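Local coordinates for multicopper oxidase type 1 (Nitrosomonas europaea, PDB 3G5W), which binds copper at a mononuclear site and at copper-oxygen clusters, and probably acts as a laccase-like, two-domain multicopper oxidase, at residues Ala77-Ile82 / Asp86-Lys91. Residues are numbered along the deposited sequence; the frame is centred on the assembly and turned at random.
Sequences ATQHAI and DTFTYK
The side-chain amide of Q79 lies flat over one face of the F88 ring, with the two planes 20° apart. This stack joins a loop to strand 87-93 in the first of the two cupredoxin-type domains of this multicopper oxidase. The two side chains approach from opposite directions. CG of Q79 sits between its backbone N and carbonyl carbon (chi1 68°), and the chain then runs extended, which carries the amide over the ring. The CB of Q79 also reaches the ring's rim, 3.9 Å from CZ of F88. I82 meets F88 at about a right angle, with its CG1 3.6 Å from CB of F88. Its other branch, CG2, rests 3.4 Å from the backbone O of D86. The F88 ring also leans on Y90, where CD1 of F88 lies above the Y90 face, toward its rim. With an alanine at F88 the CB that I82 touches would remain, but the Q79 amide would probably lose the ring it stacks on and be freer to turn. Y90 OH is hydrogen-bonded to the backbone N of I58, and W60 packs edge-to-face with Y90. I82 also touches V48 of strand 43-50, and its side chain comes within about 5 Å of that of the copper ligand H56. The I82 chain ends at CD1, 3.8 Å from OH of Y90.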
# COMPACT_ATOMS: atom_id res chain seq x y z
N ALA A 77 -11.07 1.40 -26.72
CA ALA A 77 -12.29 1.41 -25.89
C ALA A 77 -13.19 2.63 -26.15
O ALA A 77 -14.42 2.49 -26.22
CB ALA A 77 -11.93 1.32 -24.41
N THR A 78 -12.60 3.82 -26.27
CA THR A 78 -13.38 5.04 -26.46
C THR A 78 -12.96 5.82 -27.71
O THR A 78 -13.64 6.77 -28.10
CB THR A 78 -13.33 6.00 -25.23
OG1 THR A 78 -12.07 6.67 -25.19
CG2 THR A 78 -13.57 5.25 -23.92
N GLN A 79 -11.83 5.42 -28.30
CA GLN A 79 -11.32 6.03 -29.53
C GLN A 79 -10.27 5.14 -30.17
O GLN A 79 -9.75 4.22 -29.53
CB GLN A 79 -10.69 7.40 -29.24
CG GLN A 79 -9.40 7.33 -28.43
CD GLN A 79 -8.72 8.67 -28.29
OE1 GLN A 79 -7.99 9.12 -29.18
NE2 GLN A 79 -8.95 9.32 -27.16
N HIS A 80 -9.97 5.42 -31.44
CA HIS A 80 -8.72 4.98 -32.04
C HIS A 80 -7.64 5.89 -31.45
O HIS A 80 -7.88 7.08 -31.27
CB HIS A 80 -8.74 5.17 -33.55
CG HIS A 80 -9.75 4.34 -34.27
ND1 HIS A 80 -9.59 2.98 -34.46
CD2 HIS A 80 -10.92 4.67 -34.86
CE1 HIS A 80 -10.63 2.51 -35.13
NE2 HIS A 80 -11.45 3.51 -35.38
N ALA A 81 -6.46 5.34 -31.18
CA ALA A 81 -5.32 6.13 -30.70
C ALA A 81 -4.99 7.26 -31.67
O ALA A 81 -5.29 7.16 -32.87
CB ALA A 81 -4.11 5.24 -30.49
N ILE A 82 -4.41 8.35 -31.16
CA ILE A 82 -3.97 9.46 -32.01
C ILE A 82 -2.68 9.08 -32.71
O ILE A 82 -1.63 8.97 -32.07
CB ILE A 82 -3.75 10.77 -31.20
CG1 ILE A 82 -4.92 11.06 -30.26
CG2 ILE A 82 -3.50 11.96 -32.15
CD1 ILE A 82 -4.64 12.16 -29.24
N ASP A 86 -1.47 13.39 -36.46
CA ASP A 86 -2.90 13.67 -36.37
C ASP A 86 -3.27 14.50 -35.15
O ASP A 86 -2.53 14.55 -34.16
CB ASP A 86 -3.71 12.37 -36.42
CG ASP A 86 -3.71 11.73 -37.81
OD1 ASP A 86 -3.48 12.46 -38.81
OD2 ASP A 86 -3.95 10.51 -37.91
N THR A 87 -4.43 15.17 -35.23
CA THR A 87 -4.96 15.98 -34.14
C THR A 87 -6.32 15.44 -33.71
O THR A 87 -7.20 15.20 -34.55
CB THR A 87 -5.07 17.48 -34.55
OG1 THR A 87 -3.79 17.96 -34.96
CG2 THR A 87 -5.58 18.35 -33.40
N PHE A 88 -6.48 15.24 -32.40
CA PHE A 88 -7.73 14.74 -31.83
C PHE A 88 -8.23 15.76 -30.82
O PHE A 88 -7.45 16.32 -30.06
CB PHE A 88 -7.47 13.37 -31.18
CG PHE A 88 -8.72 12.65 -30.72
CD1 PHE A 88 -9.27 12.90 -29.47
CD2 PHE A 88 -9.31 11.68 -31.53
CE1 PHE A 88 -10.41 12.23 -29.04
CE2 PHE A 88 -10.46 11.00 -31.11
CZ PHE A 88 -11.01 11.28 -29.86
N THR A 89 -9.53 15.99 -30.81
CA THR A 89 -10.12 16.98 -29.91
C THR A 89 -10.95 16.33 -28.80
O THR A 89 -11.88 15.57 -29.07
CB THR A 89 -10.95 18.01 -30.70
OG1 THR A 89 -10.08 18.75 -31.56
CG2 THR A 89 -11.67 18.96 -29.76
N TYR A 90 -10.60 16.66 -27.56
CA TYR A 90 -11.37 16.23 -26.38
C TYR A 90 -12.29 17.35 -25.92
O TYR A 90 -11.88 18.51 -25.85
CB TYR A 90 -10.42 15.83 -25.24
CG TYR A 90 -9.55 14.64 -25.59
CD1 TYR A 90 -10.00 13.34 -25.37
CD2 TYR A 90 -8.29 14.82 -26.14
CE1 TYR A 90 -9.21 12.25 -25.68
CE2 TYR A 90 -7.49 13.72 -26.47
CZ TYR A 90 -7.96 12.45 -26.24
OH TYR A 90 -7.18 11.36 -26.57
N LYS A 91 -13.54 16.99 -25.62
CA LYS A 91 -14.55 17.92 -25.13
C LYS A 91 -15.26 17.35 -23.91
O LYS A 91 -15.90 16.31 -23.99
CB LYS A 91 -15.58 18.25 -26.22
CG LYS A 91 -15.09 19.28 -27.23
CD LYS A 91 -16.16 19.58 -28.28
CE LYS A 91 -15.67 20.64 -29.26
NZ LYS A 91 -15.84 22.02 -28.72